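Cellulase CEL9M (Clostridium cellulolyticum, PDB 1IA6) probably hydrolyses internal beta-1,4-glucosidic linkages in cellulose and related beta-glucans, as a metal-binding endoglucanase of glycoside hydrolase family 9. Local coordinates at residues Thr91-Met94 and Leu95-Lys99; Ala217-Leu220 and Tyr221-Thr224; Asn285-Lys288 and Thr289-Thr293. All coordinates share one frame; numbering follows the deposited sequence.

Interaction 1 of 3, residues Thr91-Met94 and Leu95-Lys99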
loop_
_atom_site.group_PDB
_atom_site.type_symbol
_atom_site.label_atom_id
_atom_site.label_comp_id
_atom_site.label_asym_id
_atom_site.label_seq_id
_atom_site.Cartn_x
_atom_site.Cartn_y
_atom_site.Cartn_z
ATOM N N THR A 91 -15.519 -6.001 -6.213
ATOM C CA THR A 91 -15.707 -4.570 -6.009
ATOM C C THR A 91 -16.281 -4.192 -4.648
ATOM O O THR A 91 -15.806 -3.253 -4.010
ATOM C CB THR A 91 -16.601 -3.977 -7.101
ATOM O OG1 THR A 91 -16.020 -4.249 -8.380
ATOM C CG2 THR A 91 -16.729 -2.471 -6.926
ATOM N N THR A 92 -17.305 -4.914 -4.208
ATOM C CA THR A 92 -17.935 -4.624 -2.925
ATOM C C THR A 92 -16.964 -4.732 -1.756
ATOM O O THR A 92 -16.902 -3.838 -0.911
ATOM C CB THR A 92 -19.123 -5.564 -2.669
ATOM O OG1 THR A 92 -20.101 -5.382 -3.700
ATOM C CG2 THR A 92 -19.754 -5.269 -1.314
ATOM N N LYS A 93 -16.211 -5.825 -1.705
ATOM C CA LYS A 93 -15.251 -6.036 -0.628
ATOM C C LYS A 93 -14.147 -4.983 -0.706
ATOM O O LYS A 93 -13.738 -4.426 0.309
ATOM C CB LYS A 93 -14.646 -7.442 -0.730
ATOM C CG LYS A 93 -13.720 -7.821 0.424
ATOM C CD LYS A 93 -14.467 -7.871 1.750
ATOM C CE LYS A 93 -13.545 -8.309 2.878
ATOM N NZ LYS A 93 -14.240 -8.402 4.193
ATOM N N MET A 94 -13.673 -4.710 -1.918
ATOM C CA MET A 94 -12.624 -3.716 -2.111
ATOM C C MET A 94 -13.057 -2.360 -1.550
ATOM O O MET A 94 -12.287 -1.688 -0.862
ATOM C CB MET A 94 -12.298 -3.580 -3.601
ATOM C CG MET A 94 -11.197 -2.587 -3.903
ATOM S SD MET A 94 -9.583 -3.150 -3.314
ATOM C CE MET A 94 -8.518 -2.185 -4.356
ATOM N N LEU A 95 -14.290 -1.956 -1.847
ATOM C CA LEU A 95 -14.801 -0.678 -1.360
ATOM C C LEU A 95 -14.876 -0.648 0.160
ATOM O O LEU A 95 -14.661 0.396 0.778
ATOM C CB LEU A 95 -16.176 -0.382 -1.972
ATOM C CG LEU A 95 -16.114 0.017 -3.451
ATOM C CD1 LEU A 95 -17.518 0.101 -4.033
ATOM C CD2 LEU A 95 -15.396 1.347 -3.584
ATOM N N GLN A 96 -15.178 -1.790 0.766
ATOM C CA GLN A 96 -15.237 -1.857 2.217
ATOM C C GLN A 96 -13.841 -1.635 2.805
ATOM O O GLN A 96 -13.695 -0.914 3.788
ATOM C CB GLN A 96 -15.786 -3.211 2.670
ATOM C CG GLN A 96 -17.162 -3.519 2.092
ATOM C CD GLN A 96 -17.797 -4.750 2.702
ATOM O OE1 GLN A 96 -17.141 -5.775 2.877
ATOM N NE2 GLN A 96 -19.086 -4.657 3.020
ATOM N N GLN A 97 -12.819 -2.237 2.200
ATOM C CA GLN A 97 -11.449 -2.081 2.700
ATOM C C GLN A 97 -11.035 -0.621 2.593
ATOM O O GLN A 97 -10.424 -0.064 3.506
ATOM C CB GLN A 97 -10.465 -2.946 1.900
ATOM C CG GLN A 97 -10.875 -4.408 1.736
ATOM C CD GLN A 97 -11.107 -5.111 3.058
ATOM O OE1 GLN A 97 -11.902 -4.659 3.882
ATOM N NE2 GLN A 97 -10.421 -6.228 3.264
ATOM N N LEU A 98 -11.381 -0.002 1.471
ATOM C CA LEU A 98 -11.040 1.396 1.244
ATOM C C LEU A 98 -11.756 2.337 2.208
ATOM O O LEU A 98 -11.144 3.251 2.761
ATOM C CB LEU A 98 -11.358 1.787 -0.204
ATOM C CG LEU A 98 -10.412 1.161 -1.234
ATOM C CD1 LEU A 98 -10.991 1.289 -2.632
ATOM C CD2 LEU A 98 -9.059 1.846 -1.146
ATOM N N LYS A 99 -13.045 2.113 2.427
ATOM C CA LYS A 99 -13.779 2.986 3.331
ATOM C C LYS A 99 -13.261 2.863 4.759
ATOM O O LYS A 99 -13.337 3.818 5.537
ATOM C CB LYS A 99 -15.280 2.691 3.292
ATOM C CG LYS A 99 -16.108 3.803 3.942
ATOM C CD LYS A 99 -17.599 3.608 3.735
ATOM C CE LYS A 99 -18.391 4.822 4.217
ATOM N NZ LYS A 99 -18.152 5.101 5.660
HETATM O O HOH W 1 -15.287 -5.445 4.917
#
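Lys93 meets Gln96 and Gln97 on one flank of the opening turns of helix 91-107, while the side chains of Met94 and Leu98, and of Thr91 and Leu95, meet carbon to carbon. The polar contacts centre on the lysine chain. With CG trans to the backbone N (chi1 -175°) and a bend at chi2, it runs forward along the helix surface and crosses Gln96 at about a right angle. Its CD lies 3.6 Å from Gln96 OE1, and its CE packs 3.8 Å from Gln97 NE2, so these two approaches are made by methylenes. The charged end joins Gln96 through one water, which accepts from Lys93 NZ at 3.2 Å and donates to Gln96 OE1 at 2.8 Å. Lys93 NZ also makes a salt bridge with Asp18 OD2, whose other oxygen, OD1, accepts from Gln97 NE2; Lys21 NZ donates to Gln97 OE1. Asp18 thus fixes the ends of two residues one turn apart, and its charge is probably offset by Lys93.

The apolar pairs meet at ordinary van der Waals distance. Met94 CG comes to 4.1 Å from Leu98 CD1, the two chains meeting at a slant, whereas Thr91 and Leu95 run side by side in the same direction with CG2 and CD1 4.0 Å apart.

Main-chain bonds supply the regular element. Each of four successive amides, Leu95 to Leu98, donates to the carbonyl four residues earlier, from Leu95 N to Thr91 O at 2.9 Å through to Leu98 N to Met94 O at 3.0 Å, which is the alpha-helical pattern.

Within the helical barrel of the catalytic module, Met94 and Leu98 rest on Leu74 of helix 64-80, Leu95 and Leu98 also touch Tyr169 and Met165 of helix 152-169, respectively, and Thr91 and Met94 touch Phe85 of helix 82-87.

Interaction 2 of 3, residues Ala217-Leu220 and Tyr221-Thr224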
loop_
_atom_site.group_PDB
_atom_site.type_symbol
_atom_site.label_atom_id
_atom_site.label_comp_id
_atom_site.label_asym_id
_atom_site.label_seq_id
_atom_site.Cartn_x
_atom_site.Cartn_y
_atom_site.Cartn_z
ATOM N N ALA A 217 -1.379 16.271 -6.267
ATOM C CA ALA A 217 -1.841 17.349 -7.130
ATOM C C ALA A 217 -2.471 16.826 -8.421
ATOM O O ALA A 217 -3.477 17.363 -8.880
ATOM C CB ALA A 217 -0.679 18.293 -7.453
ATOM N N THR A 218 -1.894 15.777 -9.008
ATOM C CA THR A 218 -2.457 15.246 -10.246
ATOM C C THR A 218 -3.857 14.679 -10.015
ATOM O O THR A 218 -4.717 14.773 -10.890
ATOM C CB THR A 218 -1.568 14.149 -10.893
ATOM O OG1 THR A 218 -1.539 12.983 -10.064
ATOM C CG2 THR A 218 -0.147 14.667 -11.105
ATOM N N TRP A 219 -4.096 14.101 -8.842
ATOM C CA TRP A 219 -5.417 13.550 -8.557
ATOM C C TRP A 219 -6.436 14.658 -8.310
ATOM O O TRP A 219 -7.586 14.553 -8.733
ATOM C CB TRP A 219 -5.354 12.583 -7.370
ATOM C CG TRP A 219 -4.722 11.289 -7.770
ATOM C CD1 TRP A 219 -3.512 10.803 -7.367
ATOM C CD2 TRP A 219 -5.227 10.360 -8.737
ATOM N NE1 TRP A 219 -3.229 9.631 -8.028
ATOM C CE2 TRP A 219 -4.265 9.336 -8.876
ATOM C CE3 TRP A 219 -6.402 10.295 -9.504
ATOM C CZ2 TRP A 219 -4.437 8.258 -9.754
ATOM C CZ3 TRP A 219 -6.572 9.223 -10.379
ATOM C CH2 TRP A 219 -5.592 8.219 -10.495
ATOM N N LEU A 220 -6.019 15.724 -7.639
ATOM C CA LEU A 220 -6.935 16.829 -7.397
ATOM C C LEU A 220 -7.317 17.451 -8.737
ATOM O O LEU A 220 -8.425 17.961 -8.898
ATOM C CB LEU A 220 -6.299 17.860 -6.459
ATOM C CG LEU A 220 -6.401 17.427 -4.988
ATOM C CD1 LEU A 220 -5.475 18.258 -4.116
ATOM C CD2 LEU A 220 -7.845 17.557 -4.529
ATOM N N TYR A 221 -6.407 17.400 -9.708
ATOM C CA TYR A 221 -6.717 17.936 -11.031
ATOM C C TYR A 221 -7.777 17.053 -11.690
ATOM O O TYR A 221 -8.764 17.544 -12.229
ATOM C CB TYR A 221 -5.480 17.967 -11.929
ATOM C CG TYR A 221 -5.819 18.344 -13.357
ATOM C CD1 TYR A 221 -6.248 19.633 -13.674
ATOM C CD2 TYR A 221 -5.760 17.398 -14.381
ATOM C CE1 TYR A 221 -6.615 19.971 -14.982
ATOM C CE2 TYR A 221 -6.124 17.723 -15.690
ATOM C CZ TYR A 221 -6.549 19.009 -15.982
ATOM O OH TYR A 221 -6.907 19.331 -17.272
ATOM N N THR A 222 -7.563 15.744 -11.650
ATOM C CA THR A 222 -8.508 14.810 -12.250
ATOM C C THR A 222 -9.914 14.974 -11.664
ATOM O O THR A 222 -10.911 14.856 -12.373
ATOM C CB THR A 222 -8.050 13.352 -12.046
ATOM O OG1 THR A 222 -6.777 13.159 -12.678
ATOM C CG2 THR A 222 -9.062 12.379 -12.645
ATOM N N ALA A 223 -9.989 15.267 -10.371
ATOM C CA ALA A 223 -11.279 15.419 -9.712
ATOM C C ALA A 223 -11.929 16.789 -9.871
ATOM O O ALA A 223 -13.153 16.889 -9.868
ATOM C CB ALA A 223 -11.141 15.095 -8.225
ATOM N N THR A 224 -11.123 17.835 -10.029
ATOM C CA THR A 224 -11.662 19.194 -10.122
ATOM C C THR A 224 -11.522 19.913 -11.464
ATOM O O THR A 224 -12.197 20.914 -11.700
ATOM C CB THR A 224 -11.012 20.100 -9.060
ATOM O OG1 THR A 224 -9.632 20.305 -9.394
ATOM C CG2 THR A 224 -11.091 19.451 -7.682
#
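Thr224 folds back on Leu220 at the C-terminal turn of helix 210-224, a side-chain-to-backbone hydrogen bond spanning four residues in one helix of the family 9 alpha-helical barrel. Starting at its root, Thr224 CB stands 3.4 Å from Leu220 O. There the side chain forks into CG2 and OG1. The methyl CG2 passes 3.3 Å from Leu220 O and is merely in van der Waals contact with it. OG1 is set between the backbone N and the carbonyl carbon (chi1 69°), and this torsion brings the hydroxyl round to donate to Leu220 O. Thr224 OG1 in turn accepts from Asp226 N, so one hydroxyl links the last helical turn to the chain that follows.

The preceding amides keep the same i to i-4 pattern. Thr222 N donates to Thr218 O at 3.1 Å with an N-H...O angle of 161°, against 139° for Thr224 N, and Ala223 N to Trp219 O at 3.0 Å. Thr222 OG1 lies 4.3 Å from Trp219 CE3, approaching the indole obliquely. Arg266 serves both residues: its NH2 is hydrogen-bonded to Thr222 OG1, and its charge makes a cation-pi contact with the indole. Trp219 meets Trp215 of the same helix edge-to-face; its like contact with Tyr79 of helix 64-80, and Leu220 against helices 174-193 and 228-236, connect this helix to its neighbours.

The exit of the helix is gripped at a single acceptor: Leu220 O receives Thr224 N at 2.9 Å from one face of its carbonyl plane and Thr224 OG1 at 2.7 Å from the other.

Interaction 3 of 3, residues Asn285-Lys288 and Thr289-Thr293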
loop_
_atom_site.group_PDB
_atom_site.type_symbol
_atom_site.label_atom_id
_atom_site.label_comp_id
_atom_site.label_asym_id
_atom_site.label_seq_id
_atom_site.Cartn_x
_atom_site.Cartn_y
_atom_site.Cartn_z
ATOM N N ASN A 285 13.177 0.886 -18.855
ATOM C CA ASN A 285 14.329 0.274 -19.513
ATOM C C ASN A 285 15.386 -0.151 -18.502
ATOM O O ASN A 285 16.124 -1.109 -18.730
ATOM C CB ASN A 285 14.940 1.232 -20.541
ATOM C CG ASN A 285 14.073 1.385 -21.774
ATOM O OD1 ASN A 285 13.389 0.445 -22.179
ATOM N ND2 ASN A 285 14.105 2.562 -22.385
ATOM N N TYR A 286 15.451 0.560 -17.382
ATOM C CA TYR A 286 16.408 0.230 -16.338
ATOM C C TYR A 286 16.021 -1.110 -15.715
ATOM O O TYR A 286 16.874 -1.961 -15.464
ATOM C CB TYR A 286 16.427 1.336 -15.279
ATOM C CG TYR A 286 17.459 1.132 -14.197
ATOM C CD1 TYR A 286 17.178 0.357 -13.074
ATOM C CD2 TYR A 286 18.728 1.702 -14.305
ATOM C CE1 TYR A 286 18.137 0.152 -12.083
ATOM C CE2 TYR A 286 19.694 1.505 -13.323
ATOM C CZ TYR A 286 19.391 0.730 -12.215
ATOM O OH TYR A 286 20.342 0.543 -11.239
ATOM N N TRP A 287 14.727 -1.304 -15.480
ATOM C CA TRP A 287 14.252 -2.557 -14.901
ATOM C C TRP A 287 14.376 -3.724 -15.871
ATOM O O TRP A 287 14.569 -4.861 -15.455
ATOM C CB TRP A 287 12.795 -2.426 -14.442
ATOM C CG TRP A 287 12.683 -1.984 -13.020
ATOM C CD1 TRP A 287 12.951 -0.740 -12.520
ATOM C CD2 TRP A 287 12.351 -2.805 -11.895
ATOM N NE1 TRP A 287 12.811 -0.738 -11.154
ATOM C CE2 TRP A 287 12.444 -1.993 -10.743
ATOM C CE3 TRP A 287 11.987 -4.151 -11.747
ATOM C CZ2 TRP A 287 12.185 -2.483 -9.458
ATOM C CZ3 TRP A 287 11.731 -4.638 -10.467
ATOM C CH2 TRP A 287 11.832 -3.802 -9.341
ATOM N N LYS A 288 14.272 -3.442 -17.164
ATOM C CA LYS A 288 14.375 -4.496 -18.168
ATOM C C LYS A 288 15.742 -5.166 -18.227
ATOM O O LYS A 288 15.834 -6.381 -18.419
ATOM C CB LYS A 288 14.070 -3.946 -19.563
ATOM C CG LYS A 288 12.626 -3.588 -19.834
ATOM C CD LYS A 288 12.505 -3.025 -21.243
ATOM C CE LYS A 288 11.083 -2.629 -21.571
ATOM N NZ LYS A 288 10.995 -2.090 -22.955
ATOM N N THR A 289 16.801 -4.381 -18.056
ATOM C CA THR A 289 18.151 -4.923 -18.180
ATOM C C THR A 289 19.169 -4.648 -17.075
ATOM O O THR A 289 20.156 -5.372 -16.954
ATOM C CB THR A 289 18.779 -4.441 -19.499
ATOM O OG1 THR A 289 18.837 -3.008 -19.495
ATOM C CG2 THR A 289 17.945 -4.893 -20.685
ATOM N N GLN A 290 18.946 -3.612 -16.276
ATOM C CA GLN A 290 19.891 -3.259 -15.223
ATOM C C GLN A 290 19.596 -3.908 -13.878
ATOM O O GLN A 290 20.514 -4.253 -13.132
ATOM C CB GLN A 290 19.936 -1.739 -15.054
ATOM C CG GLN A 290 20.309 -0.988 -16.323
ATOM C CD GLN A 290 21.762 -1.165 -16.695
ATOM O OE1 GLN A 290 22.656 -0.702 -15.986
ATOM N NE2 GLN A 290 22.010 -1.842 -17.810
ATOM N N VAL A 291 18.319 -4.074 -13.562
ATOM C CA VAL A 291 17.948 -4.680 -12.293
ATOM C C VAL A 291 18.285 -6.166 -12.288
ATOM O O VAL A 291 17.976 -6.892 -13.233
ATOM C CB VAL A 291 16.451 -4.483 -12.011
ATOM C CG1 VAL A 291 16.057 -5.205 -10.734
ATOM C CG2 VAL A 291 16.153 -3.000 -11.883
ATOM N N THR A 292 18.930 -6.606 -11.215
ATOM C CA THR A 292 19.327 -7.999 -11.071
ATOM C C THR A 292 18.165 -8.952 -11.303
ATOM O O THR A 292 17.052 -8.715 -10.838
ATOM C CB THR A 292 19.888 -8.273 -9.660
ATOM O OG1 THR A 292 21.009 -7.418 -9.415
ATOM C CG2 THR A 292 20.330 -9.729 -9.533
ATOM N N THR A 293 18.437 -10.027 -12.032
ATOM C CA THR A 293 17.434 -11.044 -12.307
ATOM C C THR A 293 17.948 -12.361 -11.733
ATOM O O THR A 293 19.064 -12.779 -12.033
ATOM C CB THR A 293 17.207 -11.222 -13.820
ATOM O OG1 THR A 293 16.864 -9.957 -14.403
ATOM C CG2 THR A 293 16.076 -12.223 -14.072
#
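Gln290 and Val291 close back over Tyr286 and Trp287 where helix 274-289 gives way to the following loop, and the contact divides into a packed side and a loose one. On the packed side the geometry is that of two CH-pi contacts. Gln290 CB sits 3.6 Å from the centroid of the Tyr286 ring and only 7° off its normal, squarely over the face. Val291 CG2 lies 3.8 Å from the centroid of the five-membered ring of Trp287, 9° off the normal. The same methyl is 3.7 Å from Tyr286 CD1, so it wedges between the two aromatic side chains. Tyr286 can receive both residues because its CG is trans to the backbone N (chi1 -176°), which swings the ring toward the oncoming turn. The backbone reinforces this: Tyr286 O accepts Gln290 N at 2.8 Å and Val291 N at 3.2 Å from opposite faces of its plane. Trp287, which is buried, donates a hydrogen bond from NE1 to Trp252 O.

The exposed side is weaker. Thr289 offers both its N and its OG1 to Asn285 O, but each is a weak bond at 3.4 Å. Lys288, though it starts beside Thr289, sends its amine away to Ser328 OG.

Carbon over aromatic faces, together with the two amides on Tyr286 O, probably helps to hold the chain leaving the helix. Lys299 NZ, hydrogen-bonded to Trp287 O and Lys288 O, would probably favour this arrangement further by offsetting the negative end of the helix.

In the fold
All three contacts are local, each along one helix or its exit, and none touches another. Nearest atoms of interactions 1 and 2 are about 12 Å apart. Interactions 1 and 3 lie on opposite sides of the chain's centre. Both interaction 1, at a helix start, and interaction 2, at a helix end, pack on helix 152-169. Interaction 2 has the most buried residues and combines that packing with a threonine-carbonyl bond. Interaction 1 has a buried apolar side, Met94 and Leu98, and a polar, water-bridged one. Interaction 3, the most exposed of the three, yet with Trp287 and Val291 buried, sets carbon-aromatic contacts beside weak polar ones.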